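Local atomic coordinates of peptidoglycan-N-acetylmuramic acid deacetylase PdaA (Bacillus subtilis, PDB entry 1NY1), a protein that deacetylates N-acetylmuramic acid residues in peptidoglycan glycan strands, leading to the muramic delta-lactam of the spore cortex, and is required for germination. Residues H79-Q84 with N124-K129; I98-F103 with L157-V162; H104-T109 with Q117-S122; K111-I116 with S147-K152. One frame throughout, in Å; residues are numbered along the deposited sequence.

Helix 113-131 runs through three of the four contacts: its N-terminal end enters interaction 4, its next turns interaction 3, and residues 124-129 interaction 1, where it lies beside helix 78-83. Interaction 2 joins strand 97-100, which precedes this helix in the chain, to the segment after helix 148-156, touching all three others. The centres of interactions 2 and 3, and of 3 and 4, are about 9 Å apart, those of 1 and 4 about 22 Å. Along the chain, interactions 3 and 4 nest inside the loop closed by 2 and cross each other. In this NodB region, interactions 2 and 3 hold the metal-binding His-101 and His-105; interactions 1 and 4 flank them along helix 113-131.

Interaction 1: H79-Q84 with N124-K129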
loop_
_atom_site.group_PDB
_atom_site.type_symbol
_atom_site.label_atom_id
_atom_site.label_comp_id
_atom_site.label_asym_id
_atom_site.label_seq_id
_atom_site.Cartn_x
_atom_site.Cartn_y
_atom_site.Cartn_z
ATOM N N HIS A 79 -2.037 9.567 12.858
ATOM C CA HIS A 79 -3.327 9.471 13.528
ATOM C C HIS A 79 -3.781 8.035 13.751
ATOM O O HIS A 79 -4.254 7.689 14.833
ATOM C CB HIS A 79 -4.412 10.202 12.738
ATOM C CG HIS A 79 -5.789 9.984 13.288
ATOM N ND1 HIS A 79 -6.206 10.527 14.485
ATOM C CD2 HIS A 79 -6.816 9.222 12.843
ATOM C CE1 HIS A 79 -7.429 10.106 14.755
ATOM N NE2 HIS A 79 -7.822 9.313 13.775
ATOM N N PHE A 80 -3.658 7.207 12.718
ATOM C CA PHE A 80 -4.074 5.817 12.826
ATOM C C PHE A 80 -3.305 5.101 13.931
ATOM O O PHE A 80 -3.888 4.385 14.749
ATOM C CB PHE A 80 -3.852 5.080 11.504
ATOM C CG PHE A 80 -4.405 3.688 11.500
ATOM C CD1 PHE A 80 -5.765 3.469 11.302
ATOM C CD2 PHE A 80 -3.582 2.599 11.754
ATOM C CE1 PHE A 80 -6.298 2.183 11.359
ATOM C CE2 PHE A 80 -4.102 1.308 11.816
ATOM C CZ PHE A 80 -5.464 1.101 11.620
ATOM N N VAL A 81 -1.990 5.291 13.944
ATOM C CA VAL A 81 -1.142 4.661 14.947
ATOM C C VAL A 81 -1.525 5.107 16.358
ATOM O O VAL A 81 -1.673 4.283 17.255
ATOM C CB VAL A 81 0.353 4.982 14.688
ATOM C CG1 VAL A 81 1.212 4.416 15.810
ATOM C CG2 VAL A 81 0.786 4.385 13.356
ATOM N N LYS A 82 -1.695 6.409 16.544
ATOM C CA LYS A 82 -2.058 6.954 17.845
ATOM C C LYS A 82 -3.474 6.549 18.265
ATOM O O LYS A 82 -3.740 6.317 19.443
ATOM C CB LYS A 82 -1.956 8.481 17.818
ATOM C CG LYS A 82 -0.588 9.019 17.384
ATOM C CD LYS A 82 0.407 9.087 18.533
ATOM C CE LYS A 82 0.072 10.234 19.488
ATOM N NZ LYS A 82 1.038 10.318 20.623
ATOM N N ASP A 83 -4.384 6.456 17.301
ATOM C CA ASP A 83 -5.766 6.107 17.610
ATOM C C ASP A 83 -6.035 4.608 17.749
ATOM O O ASP A 83 -6.920 4.200 18.507
ATOM C CB ASP A 83 -6.693 6.701 16.540
ATOM C CG ASP A 83 -8.155 6.539 16.883
ATOM O OD1 ASP A 83 -8.570 7.034 17.954
ATOM O OD2 ASP A 83 -8.894 5.919 16.082
ATOM N N GLN A 84 -5.264 3.790 17.039
ATOM C CA GLN A 84 -5.466 2.342 17.056
ATOM C C GLN A 84 -4.239 1.495 17.413
ATOM O O GLN A 84 -3.852 0.599 16.652
ATOM C CB GLN A 84 -5.987 1.900 15.688
ATOM C CG GLN A 84 -7.315 2.531 15.296
ATOM C CD GLN A 84 -8.451 2.067 16.179
ATOM O OE1 GLN A 84 -8.528 0.893 16.538
ATOM N NE2 GLN A 84 -9.354 2.982 16.520
ATOM N N ASN A 124 7.444 5.896 12.579
ATOM C CA ASN A 124 8.237 4.751 13.030
ATOM C C ASN A 124 8.440 4.810 14.541
ATOM O O ASN A 124 8.369 3.788 15.227
ATOM C CB ASN A 124 9.595 4.742 12.325
ATOM C CG ASN A 124 9.474 4.473 10.840
ATOM O OD1 ASN A 124 10.374 4.797 10.063
ATOM N ND2 ASN A 124 8.361 3.868 10.436
ATOM N N GLU A 125 8.688 6.015 15.047
ATOM C CA GLU A 125 8.895 6.235 16.476
ATOM C C GLU A 125 7.703 5.695 17.268
ATOM O O GLU A 125 7.874 4.912 18.202
ATOM C CB GLU A 125 9.079 7.737 16.751
ATOM C CG GLU A 125 9.081 8.149 18.228
ATOM C CD GLU A 125 10.457 8.109 18.881
ATOM O OE1 GLU A 125 11.442 7.720 18.219
ATOM O OE2 GLU A 125 10.551 8.476 20.070
ATOM N N GLU A 126 6.497 6.107 16.880
ATOM C CA GLU A 126 5.280 5.673 17.559
ATOM C C GLU A 126 5.017 4.180 17.369
ATOM O O GLU A 126 4.585 3.491 18.298
ATOM C CB GLU A 126 4.082 6.486 17.057
ATOM C CG GLU A 126 2.816 6.269 17.868
ATOM C CD GLU A 126 2.973 6.678 19.320
ATOM O OE1 GLU A 126 2.262 6.105 20.172
ATOM O OE2 GLU A 126 3.797 7.575 19.603
ATOM N N VAL A 127 5.265 3.678 16.164
ATOM C CA VAL A 127 5.066 2.258 15.897
ATOM C C VAL A 127 5.996 1.446 16.802
ATOM O O VAL A 127 5.582 0.445 17.385
ATOM C CB VAL A 127 5.362 1.911 14.414
ATOM C CG1 VAL A 127 5.313 0.396 14.205
ATOM C CG2 VAL A 127 4.346 2.589 13.511
ATOM N N TYR A 128 7.244 1.887 16.929
ATOM C CA TYR A 128 8.208 1.172 17.761
ATOM C C TYR A 128 7.800 1.146 19.230
ATOM O O TYR A 128 7.981 0.137 19.912
ATOM C CB TYR A 128 9.604 1.786 17.625
ATOM C CG TYR A 128 10.674 0.990 18.341
ATOM C CD1 TYR A 128 10.944 1.197 19.698
ATOM C CD2 TYR A 128 11.396 0.001 17.669
ATOM C CE1 TYR A 128 11.909 0.439 20.366
ATOM C CE2 TYR A 128 12.359 -0.764 18.329
ATOM C CZ TYR A 128 12.609 -0.537 19.674
ATOM O OH TYR A 128 13.572 -1.282 20.323
ATOM N N LYS A 129 7.261 2.257 19.715
ATOM C CA LYS A 129 6.813 2.354 21.100
ATOM C C LYS A 129 5.772 1.276 21.370
ATOM O O LYS A 129 5.648 0.769 22.485
ATOM C CB LYS A 129 6.187 3.728 21.352
ATOM C CG LYS A 129 5.589 3.900 22.739
ATOM C CD LYS A 129 4.792 5.188 22.850
ATOM C CE LYS A 129 4.225 5.362 24.252
ATOM N NZ LYS A 129 3.394 6.598 24.384
HETATM O O HOH W 1 -0.495 4.714 19.893
HETATM O O HOH W 2 3.081 8.415 22.163
#
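Val-81 and Glu-126 meet between two nearly parallel helices, the glutamate reaching toward the valine from CB to carboxylate. Its CB lies 3.8 Å from Val-81 CG1. The next carbon is tighter still, with Glu-126 CG only 3.2 Å from the same methyl, and the two side chains run past one another head to tail. CG stands anti to the backbone N (chi1 -170°), which carries the chain toward the neighbouring helix, and a bend at chi2 then turns the carboxylate toward Lys-82. There Glu-126 CD packs 3.6 Å from Lys-82 CD, the lysine chain lying roughly perpendicular to the glutamate's. In the NodB homology fold these helices, 78-83 and 113-131, follow the paired parallel strands 73-76 and 97-100; the short segments pass 9.8 Å apart at an angle of 22°. On the side of the sheet, Val-81 CG2 meets Val-127 CG2, and Val-127 also rests on Ile-98 of strand 97-100, while Ile-88 of helix 85-93 touches Val-81. At the tip the contact is polar and bridged by water. Glu-126 OE1 accepts from a water that also donates to Val-81 O, and OE2 accepts from a second water (2.8 Å from OE2 to the water oxygen). Lys-129 NZ donates to this second water, as Lys-82 NZ does weakly. An alanine in place of Glu-126 would strip the cover from Val-81 CG1 and would probably leave the two lysine ammonium groups without the carboxylate that offsets their like charges. Lys-82 NZ stays 4.0 Å from Glu-126 OE2, beyond a salt bridge.

Interaction 2: I98-F103 with L157-V162; sequences IGNHSF and LGYQTV
The hydroxyl of Tyr-159 lies between two asparagines: it is hydrogen-bonded to Asn-124 OD1 of helix 113-131, its stronger partner, and it receives a weak bond from Asn-100 ND2. In the latter, ND2 stands 3.3 Å from Tyr-159 OH and the N-H is bent to 121°. With their planes 84° apart, the amide does not stack on the ring; Asn-100 CB lies 4.0 Å from Tyr-159 CE1. ND2 also donates to Leu-120 O, a better-formed bond on helix 113-131. The other end of the amide turns back on its own chain. Asn-100 OD1 accepts from Ser-102 N at 2.7 Å, in the carbonyl plane, and closes an Asx turn just as strand 97-100 ends. With CG anti to the backbone N (chi1 -156°), the side chain extends from the strand toward Tyr-159 while OD1 still reaches that N-H. The turn brackets His-101, a residue that binds a divalent metal ion, whose ring packs edge-to-face with that of His-105; the pair belongs to the His-Ser-x-x-His motif of NodB deacetylases. Leu-120 and Thr-154 also pack against Tyr-159, placing it between helices 113-131 and 148-156. Because the oxygen and nitrogen of the Asn-100 amide have different tasks, its orientation is well determined, and this buried second-shell group probably steadies the backbone that presents the metal-binding histidine.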
loop_
_atom_site.group_PDB
_atom_site.type_symbol
_atom_site.label_atom_id
_atom_site.label_comp_id
_atom_site.label_asym_id
_atom_site.label_seq_id
_atom_site.Cartn_x
_atom_site.Cartn_y
_atom_site.Cartn_z
ATOM N N ILE A 98 4.307 -3.020 8.340
ATOM C CA ILE A 98 3.760 -1.697 8.592
ATOM C C ILE A 98 4.575 -0.696 7.781
ATOM O O ILE A 98 5.768 -0.505 8.029
ATOM C CB ILE A 98 3.829 -1.358 10.099
ATOM C CG1 ILE A 98 2.960 -2.350 10.873
ATOM C CG2 ILE A 98 3.359 0.076 10.351
ATOM C CD1 ILE A 98 3.033 -2.202 12.381
ATOM N N GLY A 99 3.925 -0.092 6.789
ATOM C CA GLY A 99 4.578 0.885 5.935
ATOM C C GLY A 99 4.301 2.281 6.459
ATOM O O GLY A 99 3.445 2.461 7.319
ATOM N N ASN A 100 5.005 3.271 5.924
ATOM C CA ASN A 100 4.851 4.648 6.376
ATOM C C ASN A 100 3.982 5.502 5.453
ATOM O O ASN A 100 4.268 5.624 4.260
ATOM C CB ASN A 100 6.239 5.284 6.500
ATOM C CG ASN A 100 6.262 6.445 7.469
ATOM O OD1 ASN A 100 5.391 7.312 7.439
ATOM N ND2 ASN A 100 7.270 6.474 8.330
ATOM N N HIS A 101 2.924 6.096 6.005
ATOM C CA HIS A 101 2.048 6.954 5.214
ATOM C C HIS A 101 2.153 8.399 5.722
ATOM O O HIS A 101 1.263 9.223 5.487
ATOM C CB HIS A 101 0.597 6.474 5.303
ATOM C CG HIS A 101 -0.220 6.798 4.091
ATOM N ND1 HIS A 101 -1.590 6.649 4.050
ATOM C CD2 HIS A 101 0.144 7.257 2.871
ATOM C CE1 HIS A 101 -2.033 7.002 2.857
ATOM N NE2 HIS A 101 -1.001 7.375 2.122
ATOM N N SER A 102 3.258 8.680 6.411
ATOM C CA SER A 102 3.567 9.988 6.993
ATOM C C SER A 102 2.690 10.260 8.202
ATOM O O SER A 102 1.570 9.758 8.297
ATOM C CB SER A 102 3.394 11.116 5.973
ATOM O OG SER A 102 2.088 11.658 6.019
ATOM N N PHE A 103 3.198 11.067 9.124
ATOM C CA PHE A 103 2.461 11.363 10.335
ATOM C C PHE A 103 1.187 12.172 10.139
ATOM O O PHE A 103 0.120 11.758 10.590
ATOM C CB PHE A 103 3.366 12.066 11.343
ATOM C CG PHE A 103 2.885 11.942 12.750
ATOM C CD1 PHE A 103 1.899 12.791 13.242
ATOM C CD2 PHE A 103 3.366 10.924 13.567
ATOM C CE1 PHE A 103 1.397 12.625 14.527
ATOM C CE2 PHE A 103 2.873 10.746 14.851
ATOM C CZ PHE A 103 1.885 11.597 15.336
ATOM N N LEU A 157 16.741 9.111 2.663
ATOM C CA LEU A 157 16.389 8.732 4.024
ATOM C C LEU A 157 16.246 7.219 4.175
ATOM O O LEU A 157 15.869 6.727 5.241
ATOM C CB LEU A 157 15.083 9.414 4.436
ATOM C CG LEU A 157 15.130 10.943 4.516
ATOM C CD1 LEU A 157 13.760 11.478 4.886
ATOM C CD2 LEU A 157 16.162 11.364 5.547
ATOM N N GLY A 158 16.537 6.492 3.101
ATOM C CA GLY A 158 16.457 5.043 3.128
ATOM C C GLY A 158 15.086 4.464 2.841
ATOM O O GLY A 158 14.856 3.273 3.056
ATOM N N TYR A 159 14.176 5.292 2.346
ATOM C CA TYR A 159 12.828 4.830 2.048
ATOM C C TYR A 159 12.616 4.339 0.631
ATOM O O TYR A 159 13.117 4.911 -0.339
ATOM C CB TYR A 159 11.809 5.932 2.347
ATOM C CG TYR A 159 11.465 6.054 3.806
ATOM C CD1 TYR A 159 10.498 5.224 4.383
ATOM C CD2 TYR A 159 12.118 6.977 4.624
ATOM C CE1 TYR A 159 10.192 5.311 5.736
ATOM C CE2 TYR A 159 11.819 7.067 5.984
ATOM C CZ TYR A 159 10.859 6.235 6.532
ATOM O OH TYR A 159 10.562 6.315 7.876
ATOM N N GLN A 160 11.861 3.255 0.538
ATOM C CA GLN A 160 11.510 2.657 -0.731
ATOM C C GLN A 160 10.077 3.128 -0.955
ATOM O O GLN A 160 9.205 2.857 -0.131
ATOM C CB GLN A 160 11.537 1.136 -0.610
ATOM C CG GLN A 160 11.471 0.424 -1.929
ATOM C CD GLN A 160 12.787 0.474 -2.665
ATOM O OE1 GLN A 160 12.838 0.282 -3.875
ATOM N NE2 GLN A 160 13.869 0.725 -1.933
ATOM N N THR A 161 9.832 3.852 -2.042
ATOM C CA THR A 161 8.485 4.336 -2.311
ATOM C C THR A 161 7.691 3.279 -3.066
ATOM O O THR A 161 8.128 2.781 -4.102
ATOM C CB THR A 161 8.518 5.659 -3.105
ATOM O OG1 THR A 161 9.093 6.680 -2.281
ATOM C CG2 THR A 161 7.109 6.087 -3.513
ATOM N N VAL A 162 6.522 2.940 -2.529
ATOM C CA VAL A 162 5.669 1.914 -3.112
ATOM C C VAL A 162 4.355 2.488 -3.635
ATOM O O VAL A 162 3.558 3.035 -2.870
ATOM C CB VAL A 162 5.346 0.825 -2.055
ATOM C CG1 VAL A 162 4.538 -0.295 -2.682
ATOM C CG2 VAL A 162 6.635 0.292 -1.441
#

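Interaction 3: H104-T109 with Q117-S122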
loop_
_atom_site.group_PDB
_atom_site.type_symbol
_atom_site.label_atom_id
_atom_site.label_comp_id
_atom_site.label_asym_id
_atom_site.label_seq_id
_atom_site.Cartn_x
_atom_site.Cartn_y
_atom_site.Cartn_z
ATOM N N HIS A 104 1.297 13.319 9.474
ATOM C CA HIS A 104 0.141 14.182 9.249
ATOM C C HIS A 104 -0.465 14.049 7.858
ATOM O O HIS A 104 -1.365 14.804 7.491
ATOM C CB HIS A 104 0.520 15.642 9.502
ATOM C CG HIS A 104 0.984 15.912 10.897
ATOM N ND1 HIS A 104 2.312 16.092 11.220
ATOM C CD2 HIS A 104 0.296 16.018 12.059
ATOM C CE1 HIS A 104 2.422 16.299 12.520
ATOM N NE2 HIS A 104 1.214 16.259 13.052
ATOM N N HIS A 105 0.034 13.086 7.088
ATOM C CA HIS A 105 -0.458 12.837 5.739
ATOM C C HIS A 105 -0.523 14.126 4.909
ATOM O O HIS A 105 -1.525 14.404 4.247
ATOM C CB HIS A 105 -1.842 12.175 5.820
ATOM C CG HIS A 105 -2.288 11.536 4.542
ATOM N ND1 HIS A 105 -3.047 12.197 3.600
ATOM C CD2 HIS A 105 -2.071 10.294 4.044
ATOM C CE1 HIS A 105 -3.281 11.392 2.580
ATOM N NE2 HIS A 105 -2.699 10.231 2.823
ATOM N N PRO A 106 0.556 14.928 4.926
ATOM C CA PRO A 106 0.570 16.175 4.161
ATOM C C PRO A 106 1.083 15.967 2.740
ATOM O O PRO A 106 1.458 14.859 2.357
ATOM C CB PRO A 106 1.515 17.041 4.969
ATOM C CG PRO A 106 2.587 16.047 5.321
ATOM C CD PRO A 106 1.795 14.798 5.720
ATOM N N ASP A 107 1.086 17.048 1.964
ATOM C CA ASP A 107 1.588 17.026 0.597
ATOM C C ASP A 107 3.093 17.184 0.782
ATOM O O ASP A 107 3.568 18.275 1.091
ATOM C CB ASP A 107 1.034 18.219 -0.191
ATOM C CG ASP A 107 1.466 18.214 -1.643
ATOM O OD1 ASP A 107 2.656 17.940 -1.922
ATOM O OD2 ASP A 107 0.615 18.503 -2.513
ATOM N N LEU A 108 3.841 16.100 0.608
ATOM C CA LEU A 108 5.285 16.145 0.792
ATOM C C LEU A 108 6.021 17.144 -0.086
ATOM O O LEU A 108 7.090 17.614 0.289
ATOM C CB LEU A 108 5.888 14.757 0.576
ATOM C CG LEU A 108 5.412 13.684 1.554
ATOM C CD1 LEU A 108 6.037 12.345 1.188
ATOM C CD2 LEU A 108 5.781 14.091 2.969
ATOM N N THR A 109 5.464 17.472 -1.248
ATOM C CA THR A 109 6.146 18.407 -2.139
ATOM C C THR A 109 6.184 19.815 -1.559
ATOM O O THR A 109 6.867 20.688 -2.089
ATOM C CB THR A 109 5.488 18.476 -3.540
ATOM O OG1 THR A 109 4.268 19.223 -3.468
ATOM C CG2 THR A 109 5.198 17.075 -4.065
ATOM N N GLN A 117 11.780 14.445 7.013
ATOM C CA GLN A 117 12.428 13.505 7.923
ATOM C C GLN A 117 11.589 13.293 9.181
ATOM O O GLN A 117 11.438 12.165 9.654
ATOM C CB GLN A 117 13.820 14.004 8.319
ATOM C CG GLN A 117 14.537 13.095 9.312
ATOM C CD GLN A 117 15.891 13.637 9.732
ATOM O OE1 GLN A 117 15.995 14.758 10.235
ATOM N NE2 GLN A 117 16.935 12.841 9.534
ATOM N N ASP A 118 11.053 14.385 9.719
ATOM C CA ASP A 118 10.232 14.327 10.924
ATOM C C ASP A 118 8.889 13.649 10.659
ATOM O O ASP A 118 8.413 12.856 11.471
ATOM C CB ASP A 118 9.977 15.736 11.460
ATOM C CG ASP A 118 9.164 15.729 12.735
ATOM O OD1 ASP A 118 9.698 15.303 13.783
ATOM O OD2 ASP A 118 7.981 16.135 12.696
ATOM N N GLU A 119 8.280 13.983 9.525
ATOM C CA GLU A 119 6.993 13.411 9.150
ATOM C C GLU A 119 7.067 11.892 9.073
ATOM O O GLU A 119 6.116 11.201 9.437
ATOM C CB GLU A 119 6.542 13.952 7.790
ATOM C CG GLU A 119 5.805 15.287 7.823
ATOM C CD GLU A 119 4.490 15.215 8.575
ATOM O OE1 GLU A 119 3.788 14.186 8.473
ATOM O OE2 GLU A 119 4.142 16.197 9.264
ATOM N N LEU A 120 8.195 11.374 8.597
ATOM C CA LEU A 120 8.352 9.932 8.468
ATOM C C LEU A 120 8.868 9.267 9.740
ATOM O O LEU A 120 8.313 8.261 10.184
ATOM C CB LEU A 120 9.279 9.607 7.293
ATOM C CG LEU A 120 8.857 10.184 5.936
ATOM C CD1 LEU A 120 9.799 9.689 4.848
ATOM C CD2 LEU A 120 7.430 9.771 5.624
ATOM N N ASP A 121 9.915 9.825 10.342
ATOM C CA ASP A 121 10.458 9.221 11.547
ATOM C C ASP A 121 9.438 9.140 12.671
ATOM O O ASP A 121 9.408 8.160 13.412
ATOM C CB ASP A 121 11.678 9.982 12.057
ATOM C CG ASP A 121 12.218 9.390 13.347
ATOM O OD1 ASP A 121 12.677 8.228 13.321
ATOM O OD2 ASP A 121 12.172 10.074 14.388
ATOM N N SER A 122 8.607 10.169 12.795
ATOM C CA SER A 122 7.603 10.198 13.848
ATOM C C SER A 122 6.677 8.981 13.802
ATOM O O SER A 122 6.270 8.468 14.845
ATOM C CB SER A 122 6.792 11.499 13.779
ATOM O OG SER A 122 6.183 11.676 12.510
#
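Glu-119 sets its carboxylate across His-104, at the ND1 edge of the imidazole, and against CD and CG of Pro-106, gripping the loop that leads into its own helix. Each oxygen takes one N-H of the same histidine. OE1 receives the backbone N of His-104 at 2.8 Å in an almost straight bond (177°), through its syn lone pair. OE2 receives His-104 ND1 at 2.7 Å, also from the syn side but slightly out of the carboxylate plane. The imidazole offers ND1 at its edge, with OE2 close to the ring plane, although ring and carboxylate are themselves turned 57° apart. A bend at chi2 (-64°) folds the glutamate back so that it spans both donors, and OE1 then rests 3.5 Å from Pro-106 CD. With an alanine in its place, His-104 N and ND1 would both lose their acceptor, and the imidazole would probably be set free to turn. The next residue, His-105, binds a divalent metal ion and points away from the helix, so the grip falls directly beside the metal site, in the His-Ser-x-x-His segment of the NodB fold. Farther along, Asp-107 OD1 makes an Asx turn with Thr-109 N and also accepts from Thr-109 OG1. Since His-104 ND1 donates here and both carboxylate oxygens accept, Glu-119 is probably ionised, and its paired bonds hold backbone and ring of the histidine in one fixed relation.

Interaction 4: K111-I116 with S147-K152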
loop_
_atom_site.group_PDB
_atom_site.type_symbol
_atom_site.label_atom_id
_atom_site.label_comp_id
_atom_site.label_asym_id
_atom_site.label_seq_id
_atom_site.Cartn_x
_atom_site.Cartn_y
_atom_site.Cartn_z
ATOM N N LYS A 111 6.910 20.271 1.775
ATOM C CA LYS A 111 7.728 20.167 2.983
ATOM C C LYS A 111 9.226 20.170 2.685
ATOM O O LYS A 111 9.673 19.646 1.664
ATOM C CB LYS A 111 7.393 18.883 3.749
ATOM C CG LYS A 111 5.947 18.756 4.202
ATOM C CD LYS A 111 5.549 19.862 5.168
ATOM C CE LYS A 111 4.078 19.738 5.554
ATOM N NZ LYS A 111 3.599 20.857 6.425
ATOM N N THR A 112 9.999 20.750 3.594
ATOM C CA THR A 112 11.446 20.801 3.446
ATOM C C THR A 112 12.020 19.444 3.842
ATOM O O THR A 112 11.308 18.602 4.394
ATOM C CB THR A 112 12.059 21.859 4.367
ATOM O OG1 THR A 112 11.883 21.458 5.731
ATOM C CG2 THR A 112 11.381 23.202 4.149
ATOM N N ALA A 113 13.305 19.236 3.570
ATOM C CA ALA A 113 13.956 17.973 3.907
ATOM C C ALA A 113 13.806 17.652 5.392
ATOM O O ALA A 113 13.482 16.522 5.758
ATOM C CB ALA A 113 15.429 18.025 3.526
ATOM N N ASP A 114 14.036 18.645 6.249
ATOM C CA ASP A 114 13.913 18.433 7.690
ATOM C C ASP A 114 12.493 18.031 8.068
ATOM O O ASP A 114 12.289 17.136 8.891
ATOM C CB ASP A 114 14.310 19.693 8.468
ATOM C CG ASP A 114 15.768 20.056 8.282
ATOM O OD1 ASP A 114 16.581 19.140 8.022
ATOM O OD2 ASP A 114 16.111 21.256 8.412
ATOM N N GLN A 115 11.512 18.697 7.469
ATOM C CA GLN A 115 10.113 18.399 7.750
ATOM C C GLN A 115 9.745 16.989 7.308
ATOM O O GLN A 115 9.032 16.272 8.013
ATOM C CB GLN A 115 9.216 19.421 7.056
ATOM C CG GLN A 115 9.180 20.757 7.772
ATOM C CD GLN A 115 8.443 21.819 6.993
ATOM O OE1 GLN A 115 7.936 22.780 7.569
ATOM N NE2 GLN A 115 8.392 21.664 5.676
ATOM N N ILE A 116 10.236 16.597 6.138
ATOM C CA ILE A 116 9.975 15.267 5.606
ATOM C C ILE A 116 10.556 14.214 6.550
ATOM O O ILE A 116 9.905 13.214 6.857
ATOM C CB ILE A 116 10.601 15.094 4.200
ATOM C CG1 ILE A 116 9.886 16.008 3.203
ATOM C CG2 ILE A 116 10.514 13.630 3.760
ATOM C CD1 ILE A 116 10.400 15.904 1.782
ATOM N N SER A 147 7.095 13.935 -6.325
ATOM C CA SER A 147 7.902 14.694 -7.274
ATOM C C SER A 147 9.293 14.089 -7.249
ATOM O O SER A 147 9.589 13.251 -6.402
ATOM C CB SER A 147 7.983 16.165 -6.857
ATOM O OG SER A 147 8.700 16.308 -5.635
ATOM N N GLU A 148 10.151 14.501 -8.171
ATOM C CA GLU A 148 11.498 13.961 -8.178
ATOM C C GLU A 148 12.177 14.344 -6.863
ATOM O O GLU A 148 12.913 13.549 -6.281
ATOM C CB GLU A 148 12.273 14.499 -9.378
ATOM C CG GLU A 148 13.714 14.043 -9.434
ATOM C CD GLU A 148 14.255 14.027 -10.844
ATOM O OE1 GLU A 148 13.636 14.667 -11.721
ATOM O OE2 GLU A 148 15.299 13.380 -11.073
ATOM N N TYR A 149 11.907 15.557 -6.388
ATOM C CA TYR A 149 12.472 16.040 -5.130
ATOM C C TYR A 149 12.069 15.137 -3.963
ATOM O O TYR A 149 12.896 14.801 -3.115
ATOM C CB TYR A 149 11.999 17.469 -4.853
ATOM C CG TYR A 149 12.069 17.879 -3.393
ATOM C CD1 TYR A 149 13.292 18.113 -2.766
ATOM C CD2 TYR A 149 10.908 18.008 -2.635
ATOM C CE1 TYR A 149 13.352 18.467 -1.415
ATOM C CE2 TYR A 149 10.956 18.360 -1.290
ATOM C CZ TYR A 149 12.178 18.587 -0.686
ATOM O OH TYR A 149 12.221 18.933 0.644
ATOM N N VAL A 150 10.793 14.763 -3.918
ATOM C CA VAL A 150 10.280 13.902 -2.856
ATOM C C VAL A 150 10.891 12.507 -2.945
ATOM O O VAL A 150 11.226 11.903 -1.925
ATOM C CB VAL A 150 8.740 13.768 -2.932
ATOM C CG1 VAL A 150 8.250 12.768 -1.887
ATOM C CG2 VAL A 150 8.089 15.126 -2.701
ATOM N N LEU A 151 11.023 11.996 -4.166
ATOM C CA LEU A 151 11.598 10.671 -4.374
ATOM C C LEU A 151 13.075 10.659 -4.005
ATOM O O LEU A 151 13.564 9.713 -3.389
ATOM C CB LEU A 151 11.432 10.234 -5.833
ATOM C CG LEU A 151 10.028 9.844 -6.289
ATOM C CD1 LEU A 151 10.061 9.443 -7.755
ATOM C CD2 LEU A 151 9.515 8.691 -5.430
ATOM N N LYS A 152 13.781 11.721 -4.384
ATOM C CA LYS A 152 15.203 11.832 -4.097
ATOM C C LYS A 152 15.452 11.918 -2.595
ATOM O O LYS A 152 16.307 11.216 -2.055
ATOM C CB LYS A 152 15.774 13.071 -4.789
ATOM C CG LYS A 152 17.273 13.225 -4.644
ATOM C CD LYS A 152 17.729 14.596 -5.121
ATOM C CE LYS A 152 19.229 14.767 -4.944
ATOM N NZ LYS A 152 19.994 13.818 -5.802
#
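Helices 113-131 and 148-156 begin near each other, the CA atoms of Ile-116 and Val-150 lying 8.6 Å apart. Both carry a side-chain N-cap: Thr-112 OG1 accepts from Gln-115 N, and Ser-147 OG from Val-150 N. In this part of the NodB homology fold, Tyr-149 from the first turn of helix 148-156 reaches across to the cap of helix 113-131. Its CG stands anti to the backbone N (chi1 158°), and the ring thereby extends toward residues 111-116, ending in a hydroxyl that donates to Lys-111 O, 2.8 Å from Tyr-149 OH. The carbonyl is met in its own plane, on a lone pair, and the oxygen lies at the ring's edge. This bond pins the last residue before the N-cap, and the hydroxyl oxygen also packs over the Thr-112 to Ala-113 peptide, 3.2 Å from Thr-112 C. Ile-116 comes from the opposite direction on the next turn and touches the hydroxyl end of the ring; Asn-3, near the chain's N-terminus, also touches Tyr-149. The meeting is thus polar at the tip and apolar just behind it, with Ile-116 CD1 placed 3.7 Å from Tyr-149 OH and 4.0 Å from Tyr-149 CE2.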